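Local coordinates for protein SAP-like pentraxin (Limulus polyphemus, PDB 3FLP) that binds two calcium ions per subunit and, as an invertebrate lectin of the pentraxin family, probably recognises sugar-bearing ligands through them, at residues Y49-N60 / G138-I149; V105-Y116 / E171-S179. One frame throughout, in Å; residues are numbered along the deposited sequence.

Overall arrangement
Interactions 1 and 2 are both mostly buried but involve different sheets of the beta-sandwich, their centres about 21 Å apart and their atoms not touching. Interaction 1 joins two neighbouring strands of the seven-stranded sheet by backbone hydrogen bonds, then continues into loops whose carboxylates, amide and carbonyl oxygens hold calcium; its chemistry passes from apolar on the Phe51 face of the sheet to ionic on the side of Ser52, where the calcium loops lie. Interaction 2 sets the short helix and the segment leading into it against a hairpin of the other sheet, using small apolar side chains, one tyrosine and one hydroxyl pair. Away from the calcium ions, it borders a neighbouring subunit, whereas no other chain touches 49-60 or 138-149.

Interaction 1 of 2, residues Y49-N60 / G138-I149; sequences YIFSCATSNQDN and GTVVIGQEQDKI. With CA (calcium ion), chain O; CA (calcium ion), chain P.
Asp59 and Asn60 meet Glu145, Gln146 and Asp147 around the first calcium ion of the paired calcium site, over the Ser52 and Ala54 face of one sheet of the pentraxin beta-sandwich. Asp59 OD2 and Asn60 OD1, the latter 2.3 Å from that calcium, come from one segment; both carboxylate oxygens of Glu145, Gln146 O and Asp147 OD1 come from the other, and a water completes the shell. Glu145 OE1 and Asp147 OD1 also bridge to the second calcium, which Glu154 and Glu157 help to hold. With CG anti to its backbone N (chi1 -154°), Glu145 lays CG over one face of the Tyr49 ring, 4.0 Å from the centroid, and the bend at chi2 (-76°) turns the carboxylate to the calcium. One water donates to its OE2 and to Asp59 O and accepts from Ser52 OG, which itself accepts from Gln146 N and NE2. Gln79 holds Asn60 ND2, and Gly150 N holds Gln146 OE1. Beneath, antiparallel strands 49-55 and 139-142 pair through Ser52 with Val141 and Ala54 with Thr139. On the Phe51 face, Val140 CG1 sits over the ring. Thr139 O accepts from Ala54 N and, at 3.0 Å, Gln146 NE2, from opposite faces of its carbonyl plane.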
loop_
_atom_site.group_PDB
_atom_site.type_symbol
_atom_site.label_atom_id
_atom_site.label_comp_id
_atom_site.label_asym_id
_atom_site.label_seq_id
_atom_site.Cartn_x
_atom_site.Cartn_y
_atom_site.Cartn_z
ATOM N N TYR A 49 23.740 -27.345 38.421
ATOM C CA TYR A 49 24.394 -26.153 37.882
ATOM C C TYR A 49 24.135 -26.063 36.389
ATOM O O TYR A 49 24.394 -27.009 35.643
ATOM C CB TYR A 49 25.898 -26.188 38.172
ATOM C CG TYR A 49 26.172 -26.059 39.645
ATOM C CD1 TYR A 49 25.990 -27.140 40.503
ATOM C CD2 TYR A 49 26.510 -24.822 40.199
ATOM C CE1 TYR A 49 26.129 -26.997 41.881
ATOM C CE2 TYR A 49 26.650 -24.664 41.575
ATOM C CZ TYR A 49 26.457 -25.755 42.409
ATOM O OH TYR A 49 26.576 -25.599 43.766
ATOM N N ILE A 50 23.622 -24.914 35.962
ATOM C CA ILE A 50 23.275 -24.694 34.564
ATOM C C ILE A 50 24.389 -24.072 33.732
ATOM O O ILE A 50 24.840 -24.655 32.748
ATOM C CB ILE A 50 22.014 -23.801 34.472
ATOM C CG1 ILE A 50 20.866 -24.477 35.227
ATOM C CG2 ILE A 50 21.626 -23.569 33.017
ATOM C CD1 ILE A 50 19.636 -23.617 35.375
ATOM N N PHE A 51 24.815 -22.879 34.131
ATOM C CA PHE A 51 25.864 -22.136 33.435
ATOM C C PHE A 51 27.135 -22.127 34.289
ATOM O O PHE A 51 27.146 -21.606 35.400
ATOM C CB PHE A 51 25.351 -20.710 33.173
ATOM C CG PHE A 51 26.290 -19.836 32.386
ATOM C CD1 PHE A 51 27.359 -19.191 33.009
ATOM C CD2 PHE A 51 26.072 -19.608 31.031
ATOM C CE1 PHE A 51 28.188 -18.331 32.293
ATOM C CE2 PHE A 51 26.898 -18.746 30.304
ATOM C CZ PHE A 51 27.956 -18.107 30.936
ATOM N N SER A 52 28.201 -22.713 33.758
ATOM C CA SER A 52 29.482 -22.802 34.458
ATOM C C SER A 52 30.611 -22.166 33.650
ATOM O O SER A 52 30.858 -22.553 32.508
ATOM C CB SER A 52 29.806 -24.280 34.735
ATOM O OG SER A 52 31.154 -24.470 35.132
ATOM N N CYS A 53 31.293 -21.193 34.250
ATOM C CA CYS A 53 32.402 -20.507 33.596
ATOM C C CYS A 53 33.690 -20.708 34.393
ATOM O O CYS A 53 33.737 -20.436 35.591
ATOM C CB CYS A 53 32.111 -19.014 33.471
ATOM S SG CYS A 53 33.441 -18.107 32.652
ATOM N N ALA A 54 34.739 -21.172 33.721
ATOM C CA ALA A 54 36.001 -21.426 34.392
ATOM C C ALA A 54 37.232 -20.933 33.639
ATOM O O ALA A 54 37.278 -20.980 32.411
ATOM C CB ALA A 54 36.138 -22.918 34.652
ATOM N N THR A 55 38.222 -20.456 34.394
ATOM C CA THR A 55 39.493 -20.006 33.833
ATOM C C THR A 55 40.567 -20.944 34.387
ATOM O O THR A 55 40.302 -21.722 35.304
ATOM C CB THR A 55 39.836 -18.549 34.230
ATOM O OG1 THR A 55 39.770 -18.400 35.656
ATOM C CG2 THR A 55 38.876 -17.578 33.560
ATOM N N SER A 56 41.776 -20.878 33.839
ATOM C CA SER A 56 42.857 -21.762 34.291
ATOM C C SER A 56 43.118 -21.717 35.801
ATOM O O SER A 56 43.354 -22.750 36.428
ATOM C CB SER A 56 44.155 -21.438 33.542
ATOM O OG SER A 56 44.530 -20.085 33.747
ATOM N N ASN A 57 43.050 -20.524 36.377
ATOM C CA ASN A 57 43.300 -20.319 37.801
ATOM C C ASN A 57 42.052 -20.363 38.687
ATOM O O ASN A 57 42.161 -20.335 39.915
ATOM C CB ASN A 57 43.946 -18.951 37.993
ATOM C CG ASN A 57 43.055 -17.820 37.471
ATOM O OD1 ASN A 57 42.719 -17.778 36.280
ATOM N ND2 ASN A 57 42.660 -16.909 38.362
ATOM N N GLN A 58 40.871 -20.411 38.078
ATOM C CA GLN A 58 39.630 -20.397 38.849
ATOM C C GLN A 58 38.508 -21.140 38.138
ATOM O O GLN A 58 37.863 -20.595 37.242
ATOM C CB GLN A 58 39.209 -18.941 39.103
ATOM C CG GLN A 58 37.895 -18.756 39.861
ATOM C CD GLN A 58 37.854 -19.535 41.160
ATOM O OE1 GLN A 58 37.467 -20.700 41.183
ATOM N NE2 GLN A 58 38.273 -18.895 42.250
ATOM N N ASP A 59 38.270 -22.381 38.544
ATOM C CA ASP A 59 37.227 -23.182 37.920
ATOM C C ASP A 59 35.817 -22.692 38.255
ATOM O O ASP A 59 34.849 -23.070 37.592
ATOM C CB ASP A 59 37.377 -24.667 38.309
ATOM C CG ASP A 59 37.227 -24.917 39.810
ATOM O OD1 ASP A 59 37.917 -24.248 40.615
ATOM O OD2 ASP A 59 36.426 -25.806 40.185
ATOM N N ASN A 60 35.714 -21.836 39.269
ATOM C CA ASN A 60 34.423 -21.310 39.703
ATOM C C ASN A 60 34.290 -19.792 39.532
ATOM O O ASN A 60 33.941 -19.082 40.472
ATOM C CB ASN A 60 34.189 -21.704 41.169
ATOM C CG ASN A 60 34.006 -23.213 41.354
ATOM O OD1 ASN A 60 34.379 -24.010 40.486
ATOM N ND2 ASN A 60 33.438 -23.609 42.494
ATOM N N GLY A 138 37.498 -17.140 29.868
ATOM C CA GLY A 138 36.640 -18.090 30.555
ATOM C C GLY A 138 35.950 -19.069 29.619
ATOM O O GLY A 138 35.393 -18.671 28.596
ATOM N N THR A 139 35.995 -20.352 29.972
ATOM C CA THR A 139 35.371 -21.413 29.189
ATOM C C THR A 139 33.987 -21.680 29.767
ATOM O O THR A 139 33.846 -21.898 30.972
ATOM C CB THR A 139 36.193 -22.735 29.261
ATOM O OG1 THR A 139 37.458 -22.553 28.615
ATOM C CG2 THR A 139 35.457 -23.871 28.575
ATOM N N VAL A 140 32.968 -21.675 28.910
ATOM C CA VAL A 140 31.599 -21.915 29.360
ATOM C C VAL A 140 31.088 -23.325 29.065
ATOM O O VAL A 140 31.154 -23.805 27.927
ATOM C CB VAL A 140 30.597 -20.919 28.712
ATOM C CG1 VAL A 140 29.166 -21.273 29.123
ATOM C CG2 VAL A 140 30.921 -19.494 29.134
ATOM N N VAL A 141 30.580 -23.983 30.104
ATOM C CA VAL A 141 30.002 -25.317 29.973
ATOM C C VAL A 141 28.565 -25.233 30.473
ATOM O O VAL A 141 28.291 -24.560 31.471
ATOM C CB VAL A 141 30.750 -26.372 30.827
ATOM C CG1 VAL A 141 29.869 -27.589 31.026
ATOM C CG2 VAL A 141 32.039 -26.796 30.131
ATOM N N ILE A 142 27.650 -25.904 29.778
ATOM C CA ILE A 142 26.245 -25.907 30.168
ATOM C C ILE A 142 25.818 -27.305 30.616
ATOM O O ILE A 142 26.106 -28.294 29.943
ATOM C CB ILE A 142 25.328 -25.484 28.993
ATOM C CG1 ILE A 142 25.746 -24.112 28.452
ATOM C CG2 ILE A 142 23.875 -25.442 29.453
ATOM C CD1 ILE A 142 25.593 -22.978 29.432
ATOM N N GLY A 143 25.140 -27.380 31.759
ATOM C CA GLY A 143 24.653 -28.663 32.238
ATOM C C GLY A 143 25.531 -29.411 33.221
ATOM O O GLY A 143 25.081 -30.381 33.839
ATOM N N GLN A 144 26.782 -28.981 33.360
ATOM C CA GLN A 144 27.709 -29.614 34.290
ATOM C C GLN A 144 28.518 -28.521 34.991
ATOM O O GLN A 144 28.612 -27.399 34.497
ATOM C CB GLN A 144 28.677 -30.564 33.555
ATOM C CG GLN A 144 28.050 -31.723 32.772
ATOM C CD GLN A 144 27.327 -32.745 33.654
ATOM O OE1 GLN A 144 27.631 -32.897 34.837
ATOM N NE2 GLN A 144 26.383 -33.459 33.070
ATOM N N GLU A 145 29.099 -28.857 36.140
ATOM C CA GLU A 145 29.909 -27.924 36.918
ATOM C C GLU A 145 31.379 -28.282 36.668
ATOM O O GLU A 145 31.787 -29.414 36.918
ATOM C CB GLU A 145 29.557 -28.091 38.404
ATOM C CG GLU A 145 29.797 -26.874 39.304
ATOM C CD GLU A 145 31.260 -26.644 39.634
ATOM O OE1 GLU A 145 31.918 -27.583 40.135
ATOM O OE2 GLU A 145 31.749 -25.517 39.400
ATOM N N GLN A 146 32.167 -27.334 36.166
ATOM C CA GLN A 146 33.589 -27.588 35.886
ATOM C C GLN A 146 34.499 -27.487 37.112
ATOM O O GLN A 146 34.373 -26.559 37.914
ATOM C CB GLN A 146 34.127 -26.589 34.854
ATOM C CG GLN A 146 33.415 -26.545 33.514
ATOM C CD GLN A 146 33.859 -25.353 32.671
ATOM O OE1 GLN A 146 34.902 -25.390 32.016
ATOM N NE2 GLN A 146 33.070 -24.277 32.703
ATOM N N ASP A 147 35.412 -28.447 37.247
ATOM C CA ASP A 147 36.401 -28.433 38.323
ATOM C C ASP A 147 37.749 -28.275 37.629
ATOM O O ASP A 147 38.798 -28.167 38.264
ATOM C CB ASP A 147 36.360 -29.719 39.149
ATOM C CG ASP A 147 35.206 -29.735 40.123
ATOM O OD1 ASP A 147 34.761 -28.636 40.520
ATOM O OD2 ASP A 147 34.748 -30.833 40.507
ATOM N N LYS A 148 37.681 -28.260 36.303
ATOM C CA LYS A 148 38.833 -28.071 35.430
ATOM C C LYS A 148 38.232 -27.564 34.122
ATOM O O LYS A 148 37.041 -27.775 33.859
ATOM C CB LYS A 148 39.588 -29.380 35.191
ATOM C CG LYS A 148 38.743 -30.461 34.553
ATOM C CD LYS A 148 39.583 -31.490 33.796
ATOM C CE LYS A 148 40.558 -32.217 34.699
ATOM N NZ LYS A 148 41.224 -33.321 33.953
ATOM N N ILE A 149 39.031 -26.883 33.308
ATOM C CA ILE A 149 38.521 -26.364 32.041
ATOM C C ILE A 149 37.875 -27.463 31.190
ATOM O O ILE A 149 38.541 -28.399 30.756
ATOM C CB ILE A 149 39.636 -25.712 31.205
ATOM C CG1 ILE A 149 40.268 -24.560 31.990
ATOM C CG2 ILE A 149 39.070 -25.231 29.873
ATOM C CD1 ILE A 149 39.264 -23.534 32.487
HETATM CA CA CA O . 34.081 -26.323 40.265
HETATM CA CA CA P . 32.570 -29.855 41.028
HETATM O O HOH W 1 32.245 -23.786 37.436
HETATM O O HOH W 2 39.163 -21.225 29.882
HETATM O O HOH W 3 33.493 -26.661 42.512
HETATM O O HOH W 4 32.256 -30.930 38.944
HETATM O O HOH W 5 32.199 -28.846 43.133
#

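Interaction 2 of 2, residues V105-Y116 / E171-S179; sequences VWSGVDGRMAVY and EALTTHQVS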
loop_
_atom_site.group_PDB
_atom_site.type_symbol
_atom_site.label_atom_id
_atom_site.label_comp_id
_atom_site.label_asym_id
_atom_site.label_seq_id
_atom_site.Cartn_x
_atom_site.Cartn_y
_atom_site.Cartn_z
ATOM N N VAL A 105 21.250 -11.831 36.956
ATOM C CA VAL A 105 21.878 -10.545 36.680
ATOM C C VAL A 105 22.978 -10.293 37.711
ATOM O O VAL A 105 22.713 -10.279 38.915
ATOM C CB VAL A 105 20.836 -9.410 36.760
ATOM C CG1 VAL A 105 21.515 -8.054 36.707
ATOM C CG2 VAL A 105 19.832 -9.559 35.606
ATOM N N TRP A 106 24.206 -10.102 37.240
ATOM C CA TRP A 106 25.327 -9.863 38.139
ATOM C C TRP A 106 26.150 -8.648 37.751
ATOM O O TRP A 106 26.487 -8.457 36.581
ATOM C CB TRP A 106 26.274 -11.063 38.183
ATOM C CG TRP A 106 27.514 -10.773 38.993
ATOM C CD1 TRP A 106 27.588 -10.602 40.348
ATOM C CD2 TRP A 106 28.839 -10.566 38.491
ATOM N NE1 TRP A 106 28.877 -10.302 40.721
ATOM C CE2 TRP A 106 29.666 -10.273 39.602
ATOM C CE3 TRP A 106 29.409 -10.599 37.211
ATOM C CZ2 TRP A 106 31.035 -10.016 39.474
ATOM C CZ3 TRP A 106 30.775 -10.341 37.081
ATOM C CH2 TRP A 106 31.571 -10.054 38.211
ATOM N N SER A 107 26.496 -7.845 38.749
ATOM C CA SER A 107 27.303 -6.661 38.525
ATOM C C SER A 107 28.453 -6.632 39.519
ATOM O O SER A 107 28.234 -6.502 40.723
ATOM C CB SER A 107 26.455 -5.399 38.692
ATOM O OG SER A 107 27.236 -4.241 38.458
ATOM N N GLY A 108 29.674 -6.764 39.015
ATOM C CA GLY A 108 30.830 -6.727 39.887
ATOM C C GLY A 108 31.165 -5.295 40.254
ATOM O O GLY A 108 31.932 -5.048 41.189
ATOM N N VAL A 109 30.590 -4.344 39.521
ATOM C CA VAL A 109 30.846 -2.934 39.783
ATOM C C VAL A 109 30.333 -2.558 41.168
ATOM O O VAL A 109 31.037 -1.902 41.933
ATOM C CB VAL A 109 30.167 -2.015 38.727
ATOM C CG1 VAL A 109 30.510 -0.574 39.005
ATOM C CG2 VAL A 109 30.631 -2.390 37.319
ATOM N N ASP A 110 29.110 -2.979 41.490
ATOM C CA ASP A 110 28.524 -2.677 42.791
ATOM C C ASP A 110 28.309 -3.929 43.639
ATOM O O ASP A 110 27.894 -3.837 44.788
ATOM C CB ASP A 110 27.192 -1.925 42.611
ATOM C CG ASP A 110 26.110 -2.771 41.933
ATOM O OD1 ASP A 110 26.410 -3.886 41.442
ATOM O OD2 ASP A 110 24.950 -2.305 41.889
ATOM N N GLY A 111 28.600 -5.096 43.068
ATOM C CA GLY A 111 28.431 -6.344 43.794
ATOM C C GLY A 111 26.983 -6.771 43.989
ATOM O O GLY A 111 26.664 -7.520 44.913
ATOM N N ARG A 112 26.095 -6.302 43.119
ATOM C CA ARG A 112 24.687 -6.653 43.226
ATOM C C ARG A 112 24.289 -7.834 42.354
ATOM O O ARG A 112 24.692 -7.943 41.196
ATOM C CB ARG A 112 23.796 -5.458 42.876
ATOM C CG ARG A 112 22.311 -5.802 42.850
ATOM C CD ARG A 112 21.449 -4.563 42.720
ATOM N NE ARG A 112 21.618 -3.675 43.865
ATOM C CZ ARG A 112 20.959 -2.534 44.031
ATOM N NH1 ARG A 112 20.077 -2.130 43.122
ATOM N NH2 ARG A 112 21.184 -1.794 45.108
ATOM N N MET A 113 23.487 -8.716 42.937
ATOM C CA MET A 113 22.979 -9.897 42.251
ATOM C C MET A 113 21.460 -9.795 42.234
ATOM O O MET A 113 20.849 -9.389 43.216
ATOM C CB MET A 113 23.390 -11.175 42.993
ATOM C CG MET A 113 22.539 -12.401 42.657
ATOM S SD MET A 113 22.762 -13.752 43.843
ATOM C CE MET A 113 21.560 -14.969 43.239
ATOM N N ALA A 114 20.854 -10.156 41.110
ATOM C CA ALA A 114 19.402 -10.117 40.983
ATOM C C ALA A 114 18.967 -11.265 40.085
ATOM O O ALA A 114 19.631 -11.566 39.089
ATOM C CB ALA A 114 18.950 -8.777 40.386
ATOM N N VAL A 115 17.872 -11.924 40.447
ATOM C CA VAL A 115 17.376 -13.027 39.636
ATOM C C VAL A 115 15.922 -12.783 39.266
ATOM O O VAL A 115 15.190 -12.086 39.979
ATOM C CB VAL A 115 17.505 -14.391 40.362
ATOM C CG1 VAL A 115 18.961 -14.648 40.709
ATOM C CG2 VAL A 115 16.635 -14.416 41.611
ATOM N N TYR A 116 15.518 -13.357 38.139
ATOM C CA TYR A 116 14.171 -13.194 37.636
ATOM C C TYR A 116 13.561 -14.510 37.174
ATOM O O TYR A 116 14.244 -15.355 36.593
ATOM C CB TYR A 116 14.184 -12.214 36.468
ATOM C CG TYR A 116 14.731 -10.848 36.817
ATOM C CD1 TYR A 116 16.103 -10.634 36.976
ATOM C CD2 TYR A 116 13.870 -9.774 37.016
ATOM C CE1 TYR A 116 16.592 -9.378 37.326
ATOM C CE2 TYR A 116 14.343 -8.530 37.361
ATOM C CZ TYR A 116 15.702 -8.334 37.517
ATOM O OH TYR A 116 16.144 -7.086 37.873
ATOM N N GLU A 171 26.651 -7.009 30.461
ATOM C CA GLU A 171 26.099 -5.844 31.141
ATOM C C GLU A 171 25.089 -6.352 32.157
ATOM O O GLU A 171 24.674 -7.506 32.091
ATOM C CB GLU A 171 25.400 -4.903 30.147
ATOM C CG GLU A 171 26.357 -4.214 29.168
ATOM C CD GLU A 171 25.836 -2.868 28.684
ATOM O OE1 GLU A 171 25.292 -2.113 29.516
ATOM O OE2 GLU A 171 25.984 -2.557 27.482
ATOM N N ALA A 172 24.713 -5.500 33.107
ATOM C CA ALA A 172 23.734 -5.876 34.123
ATOM C C ALA A 172 22.382 -5.292 33.725
ATOM O O ALA A 172 22.065 -4.154 34.067
ATOM C CB ALA A 172 24.150 -5.341 35.486
ATOM N N LEU A 173 21.601 -6.083 32.993
ATOM C CA LEU A 173 20.287 -5.671 32.522
ATOM C C LEU A 173 19.359 -5.200 33.643
ATOM O O LEU A 173 19.406 -5.710 34.763
ATOM C CB LEU A 173 19.644 -6.827 31.742
ATOM C CG LEU A 173 19.886 -6.866 30.222
ATOM C CD1 LEU A 173 21.353 -6.771 29.905
ATOM C CD2 LEU A 173 19.291 -8.146 29.640
ATOM N N THR A 174 18.526 -4.208 33.336
ATOM C CA THR A 174 17.580 -3.682 34.313
ATOM C C THR A 174 16.368 -4.605 34.433
ATOM O O THR A 174 16.155 -5.500 33.612
ATOM C CB THR A 174 17.047 -2.290 33.914
ATOM O OG1 THR A 174 16.287 -2.412 32.701
ATOM C CG2 THR A 174 18.208 -1.283 33.713
ATOM N N THR A 175 15.573 -4.368 35.463
ATOM C CA THR A 175 14.371 -5.141 35.703
ATOM C C THR A 175 13.452 -5.068 34.486
ATOM O O THR A 175 12.916 -6.088 34.045
ATOM C CB THR A 175 13.645 -4.607 36.957
ATOM O OG1 THR A 175 14.399 -4.983 38.115
ATOM C CG2 THR A 175 12.230 -5.155 37.058
ATOM N N HIS A 176 13.286 -3.867 33.934
ATOM C CA HIS A 176 12.430 -3.692 32.765
ATOM C C HIS A 176 12.956 -4.459 31.555
ATOM O O HIS A 176 12.186 -5.086 30.824
ATOM C CB HIS A 176 12.297 -2.212 32.394
ATOM C CG HIS A 176 11.648 -1.989 31.061
ATOM N ND1 HIS A 176 10.337 -2.336 30.802
ATOM C CD2 HIS A 176 12.144 -1.505 29.897
ATOM C CE1 HIS A 176 10.056 -2.080 29.537
ATOM N NE2 HIS A 176 11.135 -1.575 28.965
ATOM N N GLN A 177 14.264 -4.398 31.335
ATOM C CA GLN A 177 14.864 -5.093 30.205
ATOM C C GLN A 177 14.701 -6.615 30.297
ATOM O O GLN A 177 14.467 -7.275 29.289
ATOM C CB GLN A 177 16.341 -4.712 30.082
ATOM C CG GLN A 177 16.546 -3.240 29.741
ATOM C CD GLN A 177 18.014 -2.877 29.598
ATOM O OE1 GLN A 177 18.840 -3.233 30.444
ATOM N NE2 GLN A 177 18.346 -2.162 28.532
ATOM N N VAL A 178 14.813 -7.171 31.498
ATOM C CA VAL A 178 14.657 -8.614 31.652
ATOM C C VAL A 178 13.235 -9.034 31.267
ATOM O O VAL A 178 13.036 -10.099 30.687
ATOM C CB VAL A 178 14.955 -9.070 33.096
ATOM C CG1 VAL A 178 14.679 -10.556 33.242
ATOM C CG2 VAL A 178 16.415 -8.804 33.428
ATOM N N SER A 179 12.247 -8.192 31.564
ATOM C CA SER A 179 10.874 -8.532 31.215
ATOM C C SER A 179 10.708 -8.552 29.696
ATOM O O SER A 179 9.920 -9.339 29.172
ATOM C CB SER A 179 9.876 -7.550 31.846
ATOM O OG SER A 179 9.855 -6.309 31.171
#
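With CG of Tyr116 beside its backbone N (chi1 -59°) and CG1 of Val178 anti to its own (chi1 176°), ring and isopropyl group cross obliquely. Val178 CG2 lies over one face of the ring, 4.0 Å from the centroid, while CG1 presses against the inner end, 3.6 Å from Tyr116 CG. At the far end of the ring, Thr175 OG1 lies at the edge and in its plane, where it shares a hydrogen bond of 2.7 Å with Tyr116 OH. One helical turn thus grips the tyrosine twice, by an apolar contact over its face and a polar one at its hydroxyl. In the pentraxin fold this is where the short helix 175-182 lies against the sheet that contains the hairpin of strands 100-107 and 112-117. Thr174 is the N-cap: its OG1 accepts from Gln177 N at 3.1 Å, and Gln177 OE1 receives Thr174 N in its carbonyl plane, on a lone pair, making a capping box. Before the helix, Ala172 CB touches both Val105 CG1, at 4.0 Å, and Ser107 CB, at 3.9 Å. Val105 CG2 reaches Val178 CG2. Glu171, whose CB points away from the hairpin, forms a salt bridge with Lys41 of a neighbouring subunit.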